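Long-range contact in TetR family Transcriptional regulator (Streptococcus agalactiae 2603V/R, PDB 3KKC), which probably binds DNA as a TetR-type regulator of transcription, forming a two-subunit assembly: residues A[91-105]-A[152-164]. Sequence-based numbering, arbitrary orientation.
Sequences FEQNQDSIATLLLSD and LKWWLHQRQKMTV
L156 fits as a knob into a hole formed by F91, A99, L102 and L103. Its CB touches both methyls of L103, with CD1 3.9 Å away. A chi1 of -65° sets CG anti to the carbonyl carbon, and from CG the two methyls part: CD1 touches L102 CD2 and, 3.8 Å away, F91 CD1, while CD2 meets the F91 carbonyl oxygen and A99 CB. The F91 ring is held between L152 CD2, over the centre of one face and 4.2 Å from the centroid, and I98 CG2, nearer the rim of the opposite face. In this all-helical TetR-family C-terminal domain, helix 98-103 crosses helix 152-157 at -116°, and F109, L110 and F113 of helix 107-129 pack against L102. A Schellman motif with N94 as its C' residue ends helix 80-93, whose last two turns carry the nickel ligands H86 and H90. L103 CG lies over one face of the H157 ring, and K153 NZ makes a long salt bridge to D105 OD1 (3.9 Å) besides one to E150. At the other end E92 CB lies 3.6 Å from W155 CH2; the W155 indole NE1 donates to M162 O (2.9 Å), nearly within the ring plane.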
loop_
_atom_site.group_PDB
_atom_site.type_symbol
_atom_site.label_atom_id
_atom_site.label_comp_id
_atom_site.label_asym_id
_atom_site.label_seq_id
_atom_site.Cartn_x
_atom_site.Cartn_y
_atom_site.Cartn_z
ATOM N N PHE A 91 -7.326 0.649 -17.481
ATOM C CA PHE A 91 -7.351 1.363 -16.225
ATOM C C PHE A 91 -7.755 2.826 -16.422
ATOM O O PHE A 91 -8.508 3.372 -15.607
ATOM C CB PHE A 91 -6.043 1.162 -15.422
ATOM C CG PHE A 91 -6.006 -0.150 -14.645
ATOM C CD1 PHE A 91 -6.567 -0.243 -13.377
ATOM C CD2 PHE A 91 -5.433 -1.293 -15.195
ATOM C CE1 PHE A 91 -6.557 -1.451 -12.661
ATOM C CE2 PHE A 91 -5.399 -2.500 -14.483
ATOM C CZ PHE A 91 -5.973 -2.580 -13.213
ATOM N N GLU A 92 -7.318 3.442 -17.517
ATOM C CA GLU A 92 -7.512 4.888 -17.680
ATOM C C GLU A 92 -8.963 5.295 -17.985
ATOM O O GLU A 92 -9.351 6.449 -17.733
ATOM C CB GLU A 92 -6.517 5.506 -18.689
ATOM C CG GLU A 92 -6.799 5.197 -20.160
ATOM C CD GLU A 92 -6.047 6.111 -21.136
ATOM O OE1 GLU A 92 -5.665 7.238 -20.747
ATOM O OE2 GLU A 92 -5.851 5.697 -22.303
ATOM N N GLN A 93 -9.751 4.349 -18.510
ATOM C CA GLN A 93 -11.186 4.556 -18.733
ATOM C C GLN A 93 -11.990 3.937 -17.600
ATOM O O GLN A 93 -13.213 4.132 -17.515
ATOM C CB GLN A 93 -11.667 3.914 -20.050
ATOM C CG GLN A 93 -10.602 3.504 -21.035
ATOM C CD GLN A 93 -10.101 4.680 -21.838
ATOM O OE1 GLN A 93 -10.661 5.779 -21.757
ATOM N NE2 GLN A 93 -9.037 4.463 -22.619
ATOM N N ASN A 94 -11.308 3.174 -16.748
ATOM C CA ASN A 94 -11.961 2.498 -15.648
ATOM C C ASN A 94 -12.944 1.478 -16.226
ATOM O O ASN A 94 -14.105 1.369 -15.793
ATOM C CB ASN A 94 -12.672 3.511 -14.752
ATOM C CG ASN A 94 -12.922 2.976 -13.337
ATOM O OD1 ASN A 94 -12.363 1.948 -12.928
ATOM N ND2 ASN A 94 -13.768 3.681 -12.587
ATOM N N GLN A 95 -12.471 0.757 -17.242
ATOM C CA GLN A 95 -13.234 -0.335 -17.834
ATOM C C GLN A 95 -13.733 -1.299 -16.762
ATOM O O GLN A 95 -12.953 -2.100 -16.208
ATOM C CB GLN A 95 -12.394 -1.091 -18.850
ATOM C CG GLN A 95 -11.682 -0.182 -19.831
ATOM C CD GLN A 95 -12.158 -0.380 -21.260
ATOM O OE1 GLN A 95 -13.230 -0.945 -21.484
ATOM N NE2 GLN A 95 -11.363 0.084 -22.231
ATOM N N ASP A 96 -15.050 -1.214 -16.530
ATOM C CA ASP A 96 -15.802 -1.959 -15.520
ATOM C C ASP A 96 -15.303 -1.699 -14.101
ATOM O O ASP A 96 -15.213 -2.625 -13.312
ATOM C CB ASP A 96 -15.831 -3.474 -15.793
ATOM C CG ASP A 96 -15.930 -3.819 -17.283
ATOM O OD1 ASP A 96 -17.046 -4.076 -17.808
ATOM O OD2 ASP A 96 -14.864 -3.870 -17.923
ATOM N N SER A 97 -14.982 -0.447 -13.789
ATOM C CA SER A 97 -14.614 -0.046 -12.438
ATOM C C SER A 97 -13.297 -0.693 -11.969
ATOM O O SER A 97 -13.041 -0.825 -10.747
ATOM C CB SER A 97 -15.742 -0.395 -11.467
ATOM O OG SER A 97 -16.998 0.017 -11.983
ATOM N N ILE A 98 -12.466 -1.095 -12.933
ATOM C CA ILE A 98 -11.225 -1.775 -12.598
ATOM C C ILE A 98 -10.267 -0.841 -11.849
ATOM O O ILE A 98 -9.579 -1.266 -10.933
ATOM C CB ILE A 98 -10.550 -2.416 -13.819
ATOM C CG1 ILE A 98 -9.528 -3.444 -13.364
ATOM C CG2 ILE A 98 -9.901 -1.359 -14.731
ATOM C CD1 ILE A 98 -9.154 -4.400 -14.438
ATOM N N ALA A 99 -10.262 0.432 -12.235
ATOM C CA ALA A 99 -9.489 1.467 -11.562
ATOM C C ALA A 99 -9.990 1.659 -10.144
ATOM O O ALA A 99 -9.220 1.723 -9.189
ATOM C CB ALA A 99 -9.615 2.773 -12.306
ATOM N N THR A 100 -11.296 1.780 -10.013
ATOM C CA THR A 100 -11.881 2.053 -8.727
ATOM C C THR A 100 -11.691 0.837 -7.840
ATOM O O THR A 100 -11.629 0.949 -6.624
ATOM C CB THR A 100 -13.360 2.404 -8.887
ATOM O OG1 THR A 100 -13.472 3.435 -9.874
ATOM C CG2 THR A 100 -13.976 2.895 -7.540
ATOM N N LEU A 101 -11.587 -0.333 -8.454
ATOM C CA LEU A 101 -11.425 -1.556 -7.683
ATOM C C LEU A 101 -10.053 -1.543 -7.017
ATOM O O LEU A 101 -9.920 -1.908 -5.853
ATOM C CB LEU A 101 -11.590 -2.780 -8.588
ATOM C CG LEU A 101 -12.419 -3.948 -8.049
ATOM C CD1 LEU A 101 -13.396 -3.503 -6.971
ATOM C CD2 LEU A 101 -13.154 -4.626 -9.190
ATOM N N LEU A 102 -9.052 -1.081 -7.765
ATOM C CA LEU A 102 -7.661 -1.033 -7.323
ATOM C C LEU A 102 -7.400 0.084 -6.324
ATOM O O LEU A 102 -6.646 -0.089 -5.366
ATOM C CB LEU A 102 -6.736 -0.826 -8.520
ATOM C CG LEU A 102 -5.251 -0.762 -8.155
ATOM C CD1 LEU A 102 -4.741 -2.152 -7.791
ATOM C CD2 LEU A 102 -4.406 -0.164 -9.279
ATOM N N LEU A 103 -8.009 1.237 -6.579
ATOM C CA LEU A 103 -7.857 2.418 -5.735
ATOM C C LEU A 103 -8.639 2.293 -4.415
ATOM O O LEU A 103 -8.418 3.048 -3.465
ATOM C CB LEU A 103 -8.348 3.652 -6.496
ATOM C CG LEU A 103 -7.364 4.612 -7.170
ATOM C CD1 LEU A 103 -6.169 3.859 -7.711
ATOM C CD2 LEU A 103 -8.079 5.420 -8.253
ATOM N N SER A 104 -9.575 1.353 -4.381
ATOM C CA SER A 104 -10.426 1.170 -3.229
ATOM C C SER A 104 -9.637 0.419 -2.154
ATOM O O SER A 104 -10.055 0.350 -0.986
ATOM C CB SER A 104 -11.660 0.359 -3.624
ATOM O OG SER A 104 -11.314 -1.007 -3.809
ATOM N N ASP A 105 -8.507 -0.154 -2.560
ATOM C CA ASP A 105 -7.708 -0.969 -1.654
ATOM C C ASP A 105 -8.361 -2.291 -1.271
ATOM O O ASP A 105 -7.874 -2.958 -0.353
ATOM C CB ASP A 105 -7.402 -0.205 -0.356
ATOM C CG ASP A 105 -6.268 0.782 -0.507
ATOM O OD1 ASP A 105 -5.440 0.599 -1.431
ATOM O OD2 ASP A 105 -6.203 1.732 0.305
ATOM N N LEU A 152 1.225 2.735 -11.212
ATOM C CA LEU A 152 -0.158 2.649 -11.686
ATOM C C LEU A 152 -1.178 3.372 -10.784
ATOM O O LEU A 152 -1.892 4.258 -11.253
ATOM C CB LEU A 152 -0.518 1.178 -11.866
ATOM C CG LEU A 152 -1.984 0.869 -12.088
ATOM C CD1 LEU A 152 -2.521 1.799 -13.136
ATOM C CD2 LEU A 152 -2.150 -0.571 -12.518
ATOM N N LYS A 153 -1.225 3.025 -9.496
ATOM C CA LYS A 153 -2.111 3.731 -8.557
ATOM C C LYS A 153 -1.896 5.231 -8.604
ATOM O O LYS A 153 -2.844 6.004 -8.600
ATOM C CB LYS A 153 -1.921 3.254 -7.103
ATOM C CG LYS A 153 -2.641 1.971 -6.744
ATOM C CD LYS A 153 -1.953 1.287 -5.577
ATOM C CE LYS A 153 -2.833 1.245 -4.318
ATOM N NZ LYS A 153 -2.092 1.740 -3.116
ATOM N N TRP A 154 -0.637 5.646 -8.612
ATOM C CA TRP A 154 -0.323 7.067 -8.539
ATOM C C TRP A 154 -0.914 7.788 -9.777
ATOM O O TRP A 154 -1.523 8.864 -9.676
ATOM C CB TRP A 154 1.204 7.260 -8.398
ATOM C CG TRP A 154 1.650 8.629 -8.753
ATOM C CD1 TRP A 154 1.709 9.710 -7.924
ATOM C CD2 TRP A 154 2.066 9.094 -10.060
ATOM N NE1 TRP A 154 2.142 10.822 -8.629
ATOM C CE2 TRP A 154 2.363 10.472 -9.940
ATOM C CE3 TRP A 154 2.210 8.482 -11.307
ATOM C CZ2 TRP A 154 2.813 11.262 -11.041
ATOM C CZ3 TRP A 154 2.660 9.279 -12.426
ATOM C CH2 TRP A 154 2.950 10.647 -12.267
ATOM N N TRP A 155 -0.741 7.154 -10.932
ATOM C CA TRP A 155 -1.194 7.676 -12.213
ATOM C C TRP A 155 -2.723 7.828 -12.221
ATOM O O TRP A 155 -3.260 8.830 -12.694
ATOM C CB TRP A 155 -0.716 6.720 -13.312
ATOM C CG TRP A 155 -1.135 7.043 -14.725
ATOM C CD1 TRP A 155 -0.916 8.207 -15.408
ATOM C CD2 TRP A 155 -1.803 6.161 -15.641
ATOM N NE1 TRP A 155 -1.423 8.107 -16.673
ATOM C CE2 TRP A 155 -1.969 6.862 -16.845
ATOM C CE3 TRP A 155 -2.279 4.844 -15.554
ATOM C CZ2 TRP A 155 -2.590 6.294 -17.962
ATOM C CZ3 TRP A 155 -2.891 4.282 -16.660
ATOM C CH2 TRP A 155 -3.042 5.007 -17.848
ATOM N N LEU A 156 -3.414 6.841 -11.666
ATOM C CA LEU A 156 -4.870 6.873 -11.592
ATOM C C LEU A 156 -5.413 7.975 -10.655
ATOM O O LEU A 156 -6.531 8.467 -10.857
ATOM C CB LEU A 156 -5.416 5.481 -11.215
ATOM C CG LEU A 156 -5.166 4.372 -12.255
ATOM C CD1 LEU A 156 -5.437 2.987 -11.711
ATOM C CD2 LEU A 156 -5.995 4.577 -13.524
ATOM N N HIS A 157 -4.640 8.361 -9.636
ATOM C CA HIS A 157 -5.054 9.453 -8.745
ATOM C C HIS A 157 -4.802 10.783 -9.422
ATOM O O HIS A 157 -5.241 11.825 -8.943
ATOM C CB HIS A 157 -4.258 9.475 -7.438
ATOM C CG HIS A 157 -4.605 8.382 -6.478
ATOM N ND1 HIS A 157 -3.797 7.281 -6.283
ATOM C CD2 HIS A 157 -5.650 8.239 -5.630
ATOM C CE1 HIS A 157 -4.340 6.497 -5.369
ATOM N NE2 HIS A 157 -5.464 7.056 -4.955
ATOM N N GLN A 158 -4.047 10.752 -10.514
ATOM C CA GLN A 158 -3.668 11.975 -11.205
ATOM C C GLN A 158 -4.837 12.541 -12.003
ATOM O O GLN A 158 -5.504 11.813 -12.745
ATOM C CB GLN A 158 -2.472 11.722 -12.117
ATOM C CG GLN A 158 -1.170 11.430 -11.379
ATOM C CD GLN A 158 -0.639 12.639 -10.616
ATOM O OE1 GLN A 158 -0.669 12.663 -9.383
ATOM N NE2 GLN A 158 -0.151 13.652 -11.353
ATOM N N ARG A 159 -5.077 13.841 -11.826
ATOM C CA ARG A 159 -6.154 14.564 -12.494
ATOM C C ARG A 159 -5.735 14.882 -13.921
ATOM O O ARG A 159 -6.551 14.875 -14.843
ATOM C CB ARG A 159 -6.473 15.857 -11.737
ATOM C CG ARG A 159 -7.545 15.758 -10.632
ATOM C CD ARG A 159 -7.538 14.441 -9.862
ATOM N NE ARG A 159 -8.257 13.388 -10.581
ATOM C CZ ARG A 159 -8.567 12.198 -10.068
ATOM N NH1 ARG A 159 -8.234 11.902 -8.818
ATOM N NH2 ARG A 159 -9.220 11.307 -10.806
ATOM N N GLN A 160 -4.450 15.164 -14.097
ATOM C CA GLN A 160 -3.881 15.314 -15.428
ATOM C C GLN A 160 -2.880 14.199 -15.640
ATOM O O GLN A 160 -1.749 14.281 -15.173
ATOM C CB GLN A 160 -3.198 16.668 -15.576
ATOM C CG GLN A 160 -4.070 17.866 -15.196
ATOM C CD GLN A 160 -5.392 17.897 -15.934
ATOM O OE1 GLN A 160 -6.325 18.589 -15.527
ATOM N NE2 GLN A 160 -5.481 17.145 -17.028
ATOM N N LYS A 161 -3.308 13.142 -16.323
ATOM C CA LYS A 161 -2.501 11.931 -16.439
ATOM C C LYS A 161 -1.814 11.824 -17.791
ATOM O O LYS A 161 -2.398 12.151 -18.825
ATOM C CB LYS A 161 -3.355 10.688 -16.184
ATOM C CG LYS A 161 -4.835 10.983 -16.155
ATOM C CD LYS A 161 -5.648 9.706 -16.138
ATOM C CE LYS A 161 -5.562 9.014 -14.798
ATOM N NZ LYS A 161 -6.154 7.653 -14.882
HETATM N N MSE A 162 -0.563 11.376 -17.774
HETATM C CA MSE A 162 0.170 11.158 -19.008
HETATM C C MSE A 162 -0.493 10.068 -19.866
HETATM O O MSE A 162 -1.299 9.276 -19.372
HETATM C CB MSE A 162 1.640 10.841 -18.708
HETATM C CG MSE A 162 1.864 9.994 -17.470
HETATM SE SE MSE A 162 3.731 9.908 -16.902
HETATM C CE MSE A 162 3.890 11.700 -16.153
ATOM N N THR A 163 -0.179 10.056 -21.158
ATOM C CA THR A 163 -0.740 9.056 -22.052
ATOM C C THR A 163 -0.234 7.720 -21.572
ATOM O O THR A 163 0.845 7.649 -20.990
ATOM C CB THR A 163 -0.272 9.271 -23.500
ATOM O OG1 THR A 163 1.121 8.939 -23.600
ATOM C CG2 THR A 163 -0.486 10.725 -23.922
ATOM N N VAL A 164 -0.988 6.654 -21.808
ATOM C CA VAL A 164 -0.553 5.366 -21.285
ATOM C C VAL A 164 0.856 5.048 -21.766
ATOM O O VAL A 164 1.651 4.469 -21.021
ATOM C CB VAL A 164 -1.500 4.218 -21.649
ATOM C CG1 VAL A 164 -2.915 4.721 -21.672
ATOM C CG2 VAL A 164 -1.107 3.606 -22.978
#